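Local coordinates for hemopexin fold protein CP4 (Vigna unguiculata, PDB 3OYO), which is a plant seed protein with the four-bladed haemopexin beta-propeller fold, binds a calcium ion, and has a biological role that remains to be established, at residues 13-18 with 24-29; 173-178 with 182-187; 211-214 with 219-222. One frame throughout, in Å; residues are numbered along the deposited sequence.

How the contacts relate
Contacts 1 and 2 are hairpins of two different propeller blades, one from the first sheet of the chain and one from the last, while contact 3 lies near the C-terminus, where the chain comes back to the first sheet. Contact 2 is fully buried beside the bound ions and packs aromatic rings against one another, with a water joining polar groups at one end. Contact 1 is partly buried, with a salt bridge on its more open face, and contact 3, the outermost, relies on leucines and a lysine chain. They touch: Tyr29 OH hydrogen-bonds His178 ND1 between contacts 1 and 2, Leu27 meets Leu219 between 1 and 3, and Phe186 meets Ile212 between 2 and 3.

Contact 1. Residues 13-18 with 24-29; sequences EYEVYF and YVRLHY
Arg26 sends CG to the side of CB opposite its own backbone N (chi1 177°) and kinks at chi3 (55°), which turns its guanidinium toward the extended side chain of Glu15. The two residues stand on neighbouring strands of the antiparallel hairpin 15-20/23-28, the middle pair of a four-stranded blade of the haemopexin beta-propeller. NH1 of Arg26 donates to OE1 of Glu15 at 2.9 Å in a salt bridge that is far from flat: the oxygen sits at the guanidinium edge, in its plane, yet NH1 approaches from above the carboxylate, and the two planes are 62° apart. NE of Arg26 bonds Thr40 OG1 on the next strand, so the guanidinium is gripped from both flanking strands and its rotation is restricted. Tyr17, on the same face of the sheet, runs alongside the aliphatic part of this arginine, CE1 of Tyr17 lying 3.5 Å from CD of Arg26; CD1 of the same ring is 3.9 Å from CE2 of Tyr24.

The other face is buried and apolar. Phe18 CE2 meets Leu27 CD1 at 4.0 Å, the side chains crossing at roughly a right angle, while Val16 CG1 rests against Leu27 CB and the Tyr29 ring. Beneath them Val16 and Leu27 form a hydrogen-bonded pair, Val16 N to Leu27 O and Leu27 N to Val16 O each 2.7 Å, and Phe18 with Val25 forms the next. At the open end of the hairpin Tyr29 N reaches Tyr14 O, and CD2 of Tyr14 sits above one face of the Tyr29 ring, toward its rim, 3.9 Å from CZ of Tyr29.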
loop_
_atom_site.group_PDB
_atom_site.type_symbol
_atom_site.label_atom_id
_atom_site.label_comp_id
_atom_site.label_asym_id
_atom_site.label_seq_id
_atom_site.Cartn_x
_atom_site.Cartn_y
_atom_site.Cartn_z
ATOM N N GLU A 13 -2.352 -14.062 8.673
ATOM C CA GLU A 13 -3.706 -13.550 8.904
ATOM C C GLU A 13 -3.780 -12.390 9.907
ATOM O O GLU A 13 -3.279 -12.466 11.032
ATOM C CB GLU A 13 -4.604 -14.691 9.386
ATOM C CG GLU A 13 -4.863 -15.712 8.289
ATOM C CD GLU A 13 -5.939 -15.252 7.325
ATOM O OE1 GLU A 13 -6.938 -14.672 7.798
ATOM O OE2 GLU A 13 -5.793 -15.451 6.105
ATOM N N TYR A 14 -4.430 -11.324 9.452
ATOM C CA TYR A 14 -4.642 -10.109 10.241
ATOM C C TYR A 14 -3.373 -9.455 10.705
ATOM O O TYR A 14 -3.304 -8.891 11.765
ATOM C CB TYR A 14 -5.648 -10.363 11.368
ATOM C CG TYR A 14 -6.995 -10.475 10.757
ATOM C CD1 TYR A 14 -7.501 -11.717 10.342
ATOM C CD2 TYR A 14 -7.711 -9.340 10.472
ATOM C CE1 TYR A 14 -8.716 -11.820 9.679
ATOM C CE2 TYR A 14 -8.934 -9.425 9.815
ATOM C CZ TYR A 14 -9.433 -10.649 9.426
ATOM O OH TYR A 14 -10.628 -10.653 8.753
ATOM N N GLU A 15 -2.369 -9.511 9.860
ATOM C CA GLU A 15 -1.139 -8.778 10.102
ATOM C C GLU A 15 -0.900 -7.790 8.949
ATOM O O GLU A 15 -1.156 -8.105 7.765
ATOM C CB GLU A 15 0.031 -9.738 10.213
ATOM C CG GLU A 15 0.099 -10.430 11.537
ATOM C CD GLU A 15 1.292 -11.321 11.651
ATOM O OE1 GLU A 15 2.349 -10.969 11.113
ATOM O OE2 GLU A 15 1.182 -12.380 12.292
ATOM N N VAL A 16 -0.368 -6.618 9.281
ATOM C CA VAL A 16 -0.082 -5.619 8.250
ATOM C C VAL A 16 1.222 -4.913 8.532
ATOM O O VAL A 16 1.572 -4.711 9.703
ATOM C CB VAL A 16 -1.274 -4.596 8.090
ATOM C CG1 VAL A 16 -1.562 -3.872 9.406
ATOM C CG2 VAL A 16 -1.030 -3.595 6.912
ATOM N N TYR A 17 1.909 -4.506 7.451
ATOM C CA TYR A 17 3.142 -3.727 7.503
ATOM C C TYR A 17 2.816 -2.277 7.124
ATOM O O TYR A 17 2.207 -1.998 6.072
ATOM C CB TYR A 17 4.178 -4.310 6.550
ATOM C CG TYR A 17 4.584 -5.739 6.865
ATOM C CD1 TYR A 17 5.579 -6.018 7.823
ATOM C CD2 TYR A 17 3.964 -6.822 6.237
ATOM C CE1 TYR A 17 5.951 -7.327 8.100
ATOM C CE2 TYR A 17 4.308 -8.118 6.532
ATOM C CZ TYR A 17 5.311 -8.377 7.461
ATOM O OH TYR A 17 5.631 -9.715 7.750
ATOM N N PHE A 18 3.196 -1.355 8.006
ATOM C CA PHE A 18 3.080 0.101 7.769
ATOM C C PHE A 18 4.481 0.618 7.654
ATOM O O PHE A 18 5.319 0.272 8.478
ATOM C CB PHE A 18 2.400 0.805 8.955
ATOM C CG PHE A 18 0.881 0.623 9.013
ATOM C CD1 PHE A 18 0.155 0.213 7.893
ATOM C CD2 PHE A 18 0.193 0.895 10.185
ATOM C CE1 PHE A 18 -1.225 0.073 7.943
ATOM C CE2 PHE A 18 -1.207 0.754 10.249
ATOM C CZ PHE A 18 -1.914 0.341 9.142
ATOM N N TYR A 24 9.571 0.873 9.674
ATOM C CA TYR A 24 8.267 0.200 9.608
ATOM C C TYR A 24 7.905 -0.511 10.942
ATOM O O TYR A 24 8.747 -0.693 11.864
ATOM C CB TYR A 24 8.293 -0.849 8.464
ATOM C CG TYR A 24 8.918 -2.163 8.914
ATOM C CD1 TYR A 24 10.307 -2.262 9.131
ATOM C CD2 TYR A 24 8.124 -3.281 9.185
ATOM C CE1 TYR A 24 10.882 -3.447 9.603
ATOM C CE2 TYR A 24 8.685 -4.475 9.689
ATOM C CZ TYR A 24 10.083 -4.543 9.891
ATOM O OH TYR A 24 10.689 -5.685 10.397
ATOM N N VAL A 25 6.650 -0.958 11.015
ATOM C CA VAL A 25 6.117 -1.767 12.131
ATOM C C VAL A 25 5.277 -2.840 11.488
ATOM O O VAL A 25 4.819 -2.687 10.347
ATOM C CB VAL A 25 5.258 -0.932 13.128
ATOM C CG1 VAL A 25 6.132 0.122 13.813
ATOM C CG2 VAL A 25 4.066 -0.252 12.434
ATOM N N ARG A 26 5.109 -3.933 12.203
ATOM C CA ARG A 26 4.227 -4.992 11.780
ATOM C C ARG A 26 3.137 -5.074 12.835
ATOM O O ARG A 26 3.431 -5.239 14.011
ATOM C CB ARG A 26 4.989 -6.333 11.686
ATOM C CG ARG A 26 4.127 -7.502 11.318
ATOM C CD ARG A 26 4.962 -8.756 11.191
ATOM N NE ARG A 26 5.720 -8.987 12.421
ATOM C CZ ARG A 26 5.518 -10.024 13.207
ATOM N NH1 ARG A 26 4.621 -10.948 12.846
ATOM N NH2 ARG A 26 6.241 -10.168 14.314
ATOM N N LEU A 27 1.877 -4.982 12.400
ATOM C CA LEU A 27 0.741 -4.995 13.322
ATOM C C LEU A 27 -0.201 -6.168 13.130
ATOM O O LEU A 27 -0.392 -6.663 12.014
ATOM C CB LEU A 27 -0.134 -3.752 13.230
ATOM C CG LEU A 27 0.277 -2.297 13.230
ATOM C CD1 LEU A 27 -0.975 -1.511 13.505
ATOM C CD2 LEU A 27 1.380 -1.981 14.274
ATOM N N HIS A 28 -0.812 -6.575 14.239
ATOM C CA HIS A 28 -1.918 -7.490 14.184
ATOM C C HIS A 28 -3.137 -6.592 14.387
ATOM O O HIS A 28 -3.182 -5.761 15.302
ATOM C CB HIS A 28 -1.831 -8.555 15.284
ATOM C CG HIS A 28 -3.091 -9.346 15.422
ATOM N ND1 HIS A 28 -3.400 -10.390 14.582
ATOM C CD2 HIS A 28 -4.141 -9.216 16.268
ATOM C CE1 HIS A 28 -4.589 -10.867 14.895
ATOM N NE2 HIS A 28 -5.055 -10.178 15.920
ATOM N N TYR A 29 -4.129 -6.725 13.518
ATOM C CA TYR A 29 -5.284 -5.857 13.619
ATOM C C TYR A 29 -6.575 -6.678 13.673
ATOM O O TYR A 29 -6.604 -7.864 13.318
ATOM C CB TYR A 29 -5.259 -4.825 12.471
ATOM C CG TYR A 29 -5.438 -5.425 11.078
ATOM C CD1 TYR A 29 -4.434 -6.222 10.498
ATOM C CD2 TYR A 29 -6.625 -5.211 10.358
ATOM C CE1 TYR A 29 -4.603 -6.785 9.232
ATOM C CE2 TYR A 29 -6.795 -5.761 9.085
ATOM C CZ TYR A 29 -5.804 -6.558 8.545
ATOM O OH TYR A 29 -5.993 -7.129 7.322
#

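Contact 2. Residues 173-178 with 182-187; sequences ACFASH and EAYLFK
Phe175 and Tyr184 set their rings side by side, pointing the same way and with planes only 25° apart, but slid so far that they barely overlap; the closest atoms are Phe175 CZ and Tyr184 CD2 at 3.3 Å. Phe186 comes at the rim instead: its CE2 lies in the plane of the Phe175 ring, 3.8 Å from CE1 of Phe175, and its own edge faces Phe175 CD1 and the Ala173 carbonyl carbon. With chi1 at 71°, Phe175 CG sits between its backbone N and carbonyl carbon, and the ring leans over strand 182-187.

Under the rings this antiparallel hairpin is laced by two hydrogen-bonded pairs, Ala173 with Phe186 and Phe175 with Tyr184, and Ser177 N adds a bond to Glu182 O at 3.0 Å. The polar end is knitted by a water that hydrogen-bonds with Ser177 OG (2.6 Å) and with Tyr184 OH and donates to Glu182 OE2; OE1 of Glu182 is salt-bridged to Arg193, so both carboxylate oxygens have partners.

Strand 173-176 is the inner strand of its propeller blade, directly after the calcium ligand Asp172, and the Phe175 side chain lies about 4 Å from a bound sodium ion. Strand 6-9 packs on Phe175 through Ala7 and Arg9, strand 120-123 packs on Cys174 through Ser120 and Phe122, and strand 190-195 continues the sheet beyond strand 182-187.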
loop_
_atom_site.group_PDB
_atom_site.type_symbol
_atom_site.label_atom_id
_atom_site.label_comp_id
_atom_site.label_asym_id
_atom_site.label_seq_id
_atom_site.Cartn_x
_atom_site.Cartn_y
_atom_site.Cartn_z
ATOM N N ALA A 173 -1.358 6.194 1.387
ATOM C CA ALA A 173 -1.094 4.784 1.575
ATOM C C ALA A 173 -2.413 4.075 1.677
ATOM O O ALA A 173 -3.441 4.729 1.942
ATOM C CB ALA A 173 -0.226 4.506 2.842
ATOM N N CYS A 174 -2.393 2.756 1.467
ATOM C CA CYS A 174 -3.610 1.945 1.577
ATOM C C CYS A 174 -3.226 0.499 1.522
ATOM O O CYS A 174 -2.117 0.191 1.111
ATOM C CB CYS A 174 -4.603 2.263 0.447
ATOM S SG CYS A 174 -3.947 2.372 -1.217
ATOM N N PHE A 175 -4.098 -0.382 1.975
ATOM C CA PHE A 175 -3.886 -1.822 1.877
ATOM C C PHE A 175 -5.211 -2.587 1.864
ATOM O O PHE A 175 -6.238 -2.094 2.351
ATOM C CB PHE A 175 -2.980 -2.349 3.004
ATOM C CG PHE A 175 -3.626 -2.352 4.384
ATOM C CD1 PHE A 175 -3.809 -1.175 5.092
ATOM C CD2 PHE A 175 -4.032 -3.568 4.969
ATOM C CE1 PHE A 175 -4.369 -1.217 6.338
ATOM C CE2 PHE A 175 -4.596 -3.625 6.191
ATOM C CZ PHE A 175 -4.796 -2.458 6.889
ATOM N N ALA A 176 -5.179 -3.792 1.293
ATOM C CA ALA A 176 -6.362 -4.639 1.256
ATOM C C ALA A 176 -6.480 -5.389 2.573
ATOM O O ALA A 176 -5.523 -6.023 3.012
ATOM C CB ALA A 176 -6.265 -5.627 0.111
ATOM N N SER A 177 -7.641 -5.307 3.206
ATOM C CA SER A 177 -7.845 -5.977 4.490
ATOM C C SER A 177 -7.962 -7.506 4.272
ATOM O O SER A 177 -8.347 -7.957 3.176
ATOM C CB SER A 177 -9.103 -5.429 5.180
ATOM O OG SER A 177 -9.339 -6.065 6.443
ATOM N N HIS A 178 -7.616 -8.285 5.298
ATOM C CA HIS A 178 -7.831 -9.744 5.258
ATOM C C HIS A 178 -9.320 -10.042 5.272
ATOM O O HIS A 178 -9.767 -11.150 4.943
ATOM C CB HIS A 178 -7.200 -10.424 6.466
ATOM C CG HIS A 178 -5.713 -10.516 6.393
ATOM N ND1 HIS A 178 -4.885 -9.546 6.908
ATOM C CD2 HIS A 178 -4.907 -11.463 5.865
ATOM C CE1 HIS A 178 -3.630 -9.878 6.685
ATOM N NE2 HIS A 178 -3.614 -11.052 6.076
ATOM N N GLU A 182 -12.831 -5.247 1.986
ATOM C CA GLU A 182 -12.539 -3.930 2.599
ATOM C C GLU A 182 -11.083 -3.498 2.351
ATOM O O GLU A 182 -10.231 -4.314 2.047
ATOM C CB GLU A 182 -12.818 -3.970 4.110
ATOM C CG GLU A 182 -14.299 -4.121 4.443
ATOM C CD GLU A 182 -14.572 -4.229 5.921
ATOM O OE1 GLU A 182 -15.747 -4.421 6.239
ATOM O OE2 GLU A 182 -13.642 -4.125 6.766
ATOM N N ALA A 183 -10.837 -2.201 2.452
ATOM C CA ALA A 183 -9.510 -1.646 2.303
ATOM C C ALA A 183 -9.433 -0.414 3.199
ATOM O O ALA A 183 -10.455 0.176 3.571
ATOM C CB ALA A 183 -9.208 -1.285 0.817
ATOM N N TYR A 184 -8.223 -0.021 3.551
ATOM C CA TYR A 184 -8.028 1.172 4.349
ATOM C C TYR A 184 -7.226 2.134 3.515
ATOM O O TYR A 184 -6.242 1.716 2.877
ATOM C CB TYR A 184 -7.259 0.812 5.638
ATOM C CG TYR A 184 -8.064 -0.039 6.589
ATOM C CD1 TYR A 184 -9.034 0.538 7.417
ATOM C CD2 TYR A 184 -7.878 -1.432 6.649
ATOM C CE1 TYR A 184 -9.761 -0.261 8.318
ATOM C CE2 TYR A 184 -8.610 -2.221 7.548
ATOM C CZ TYR A 184 -9.542 -1.619 8.370
ATOM O OH TYR A 184 -10.288 -2.402 9.226
ATOM N N LEU A 185 -7.636 3.403 3.521
ATOM C CA LEU A 185 -6.955 4.469 2.772
ATOM C C LEU A 185 -6.367 5.451 3.771
ATOM O O LEU A 185 -7.010 5.745 4.784
ATOM C CB LEU A 185 -7.928 5.214 1.826
ATOM C CG LEU A 185 -8.920 4.431 0.946
ATOM C CD1 LEU A 185 -9.639 5.408 -0.016
ATOM C CD2 LEU A 185 -8.234 3.267 0.193
ATOM N N PHE A 186 -5.169 5.957 3.503
ATOM C CA PHE A 186 -4.491 6.857 4.470
ATOM C C PHE A 186 -4.094 8.129 3.707
ATOM O O PHE A 186 -3.637 8.055 2.560
ATOM C CB PHE A 186 -3.246 6.187 5.081
ATOM C CG PHE A 186 -3.539 4.950 5.884
ATOM C CD1 PHE A 186 -3.814 5.030 7.262
ATOM C CD2 PHE A 186 -3.545 3.697 5.275
ATOM C CE1 PHE A 186 -4.070 3.875 8.000
ATOM C CE2 PHE A 186 -3.803 2.546 6.008
ATOM C CZ PHE A 186 -4.062 2.632 7.378
ATOM N N LYS A 187 -4.356 9.292 4.305
ATOM C CA LYS A 187 -4.018 10.581 3.696
ATOM C C LYS A 187 -3.583 11.538 4.809
ATOM O O LYS A 187 -4.324 11.762 5.768
ATOM C CB LYS A 187 -5.222 11.153 2.955
ATOM C CG LYS A 187 -4.897 11.756 1.643
ATOM C CD LYS A 187 -4.051 13.013 1.739
ATOM C CE LYS A 187 -3.748 13.659 0.377
ATOM N NZ LYS A 187 -4.962 13.824 -0.491
HETATM O O HOH W 1 -11.249 -4.689 7.484
HETATM O O HOH W 2 -9.666 -7.106 0.807
#

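Contact 3. Residues 211-214 with 219-222; sequences PILD and LKGI
Leu213 and Lys220 bring their CA atoms within 5.8 Å where the short helix beginning at Ile212, with Pro211 as its N-cap, passes a type II beta turn running from Leu219 to Ile222, the turn being closed by Ile222 N to Leu219 O at 2.9 Å and carrying Gly221 in its positive-phi position (phi 81°). No hydrogen bond crosses between the two segments, so the side chains do the work.

Leu213 is the main apolar piece. Its CG lies opposite the carbonyl carbon (chi1 -63°), and the CD2 branch reaches over to the turn, 4.0 Å from Leu219 CB and 3.9 Å from the backbone N of Lys220. Deeper down, Ile212 offers its CG2 methyl to CD1 of Leu219 at 4.2 Å. Leu219 thus meets two successive helix residues with different parts of its chain, CB with one and a terminal methyl with the other.

Lys220 lies at the solvent side, its chain extended beyond CG and passing across the C-terminal end of the short helix. Its CG passes 4.0 Å from Leu213 CB, and further out CE comes to 3.0 Å from Leu213 O, a snug approach of a methylene to a carbonyl. NZ stops 4.7 Å from OD1 of Asp214, too far for a salt bridge, although the opposite charges may attract weakly. Lys220 also touches a crystal neighbour, so this extended pose may owe something to the lattice.

Ile212 and Leu213 also rest on Tyr3 of the N-terminal loop, while Ile222 packs on Ile38 and Leu42 of strand 37-44. A short helix directly after the fourth, outermost strand of a blade is characteristic of the haemopexin propeller, and here the chain leaving that helix returns to the first sheet, where the ring of blades closes.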
loop_
_atom_site.group_PDB
_atom_site.type_symbol
_atom_site.label_atom_id
_atom_site.label_comp_id
_atom_site.label_asym_id
_atom_site.label_seq_id
_atom_site.Cartn_x
_atom_site.Cartn_y
_atom_site.Cartn_z
ATOM N N PRO A 211 -8.830 10.482 12.521
ATOM C CA PRO A 211 -7.396 10.622 12.667
ATOM C C PRO A 211 -6.796 9.242 12.880
ATOM O O PRO A 211 -7.351 8.419 13.596
ATOM C CB PRO A 211 -7.255 11.501 13.911
ATOM C CG PRO A 211 -8.578 12.268 14.001
ATOM C CD PRO A 211 -9.555 11.185 13.606
ATOM N N ILE A 212 -5.668 9.000 12.229
ATOM C CA ILE A 212 -4.982 7.711 12.316
ATOM C C ILE A 212 -4.708 7.284 13.775
ATOM O O ILE A 212 -4.886 6.111 14.172
ATOM C CB ILE A 212 -3.643 7.762 11.513
ATOM C CG1 ILE A 212 -3.939 7.880 10.011
ATOM C CG2 ILE A 212 -2.804 6.527 11.788
ATOM C CD1 ILE A 212 -2.663 8.241 9.101
ATOM N N LEU A 213 -4.247 8.233 14.565
ATOM C CA LEU A 213 -3.900 7.962 15.945
ATOM C C LEU A 213 -5.096 7.668 16.813
ATOM O O LEU A 213 -4.919 7.232 17.929
ATOM C CB LEU A 213 -3.069 9.115 16.526
ATOM C CG LEU A 213 -1.701 9.336 15.837
ATOM C CD1 LEU A 213 -1.032 10.548 16.441
ATOM C CD2 LEU A 213 -0.838 8.134 15.933
ATOM N N ASP A 214 -6.304 7.831 16.287
ATOM C CA ASP A 214 -7.513 7.442 17.009
ATOM C C ASP A 214 -8.050 6.108 16.556
ATOM O O ASP A 214 -8.633 5.367 17.350
ATOM C CB ASP A 214 -8.615 8.509 16.846
ATOM C CG ASP A 214 -8.289 9.770 17.576
ATOM O OD1 ASP A 214 -7.687 9.686 18.657
ATOM O OD2 ASP A 214 -8.602 10.857 17.079
ATOM N N LEU A 219 -0.424 3.358 17.798
ATOM C CA LEU A 219 0.706 4.002 17.110
ATOM C C LEU A 219 1.098 5.270 17.855
ATOM O O LEU A 219 2.148 5.885 17.596
ATOM C CB LEU A 219 0.369 4.291 15.633
ATOM C CG LEU A 219 0.090 3.090 14.719
ATOM C CD1 LEU A 219 -0.169 3.631 13.365
ATOM C CD2 LEU A 219 1.235 2.064 14.724
ATOM N N LYS A 220 0.232 5.667 18.788
ATOM C CA LYS A 220 0.460 6.908 19.548
ATOM C C LYS A 220 1.823 6.897 20.227
ATOM O O LYS A 220 2.174 5.937 20.892
ATOM C CB LYS A 220 -0.632 7.124 20.588
ATOM C CG LYS A 220 -1.984 7.430 20.027
ATOM C CD LYS A 220 -2.966 7.523 21.211
ATOM C CE LYS A 220 -4.408 7.848 20.804
ATOM N NZ LYS A 220 -5.238 7.585 22.037
ATOM N N GLY A 221 2.581 7.971 20.012
ATOM C CA GLY A 221 3.916 8.131 20.596
ATOM C C GLY A 221 4.997 7.402 19.842
ATOM O O GLY A 221 6.110 7.271 20.317
ATOM N N ILE A 222 4.648 6.920 18.653
ATOM C CA ILE A 222 5.549 6.175 17.799
ATOM C C ILE A 222 5.440 6.791 16.427
ATOM O O ILE A 222 6.455 7.025 15.767
ATOM C CB ILE A 222 5.183 4.671 17.780
ATOM C CG1 ILE A 222 5.238 4.112 19.217
ATOM C CG2 ILE A 222 6.098 3.901 16.801
ATOM C CD1 ILE A 222 4.796 2.677 19.370
#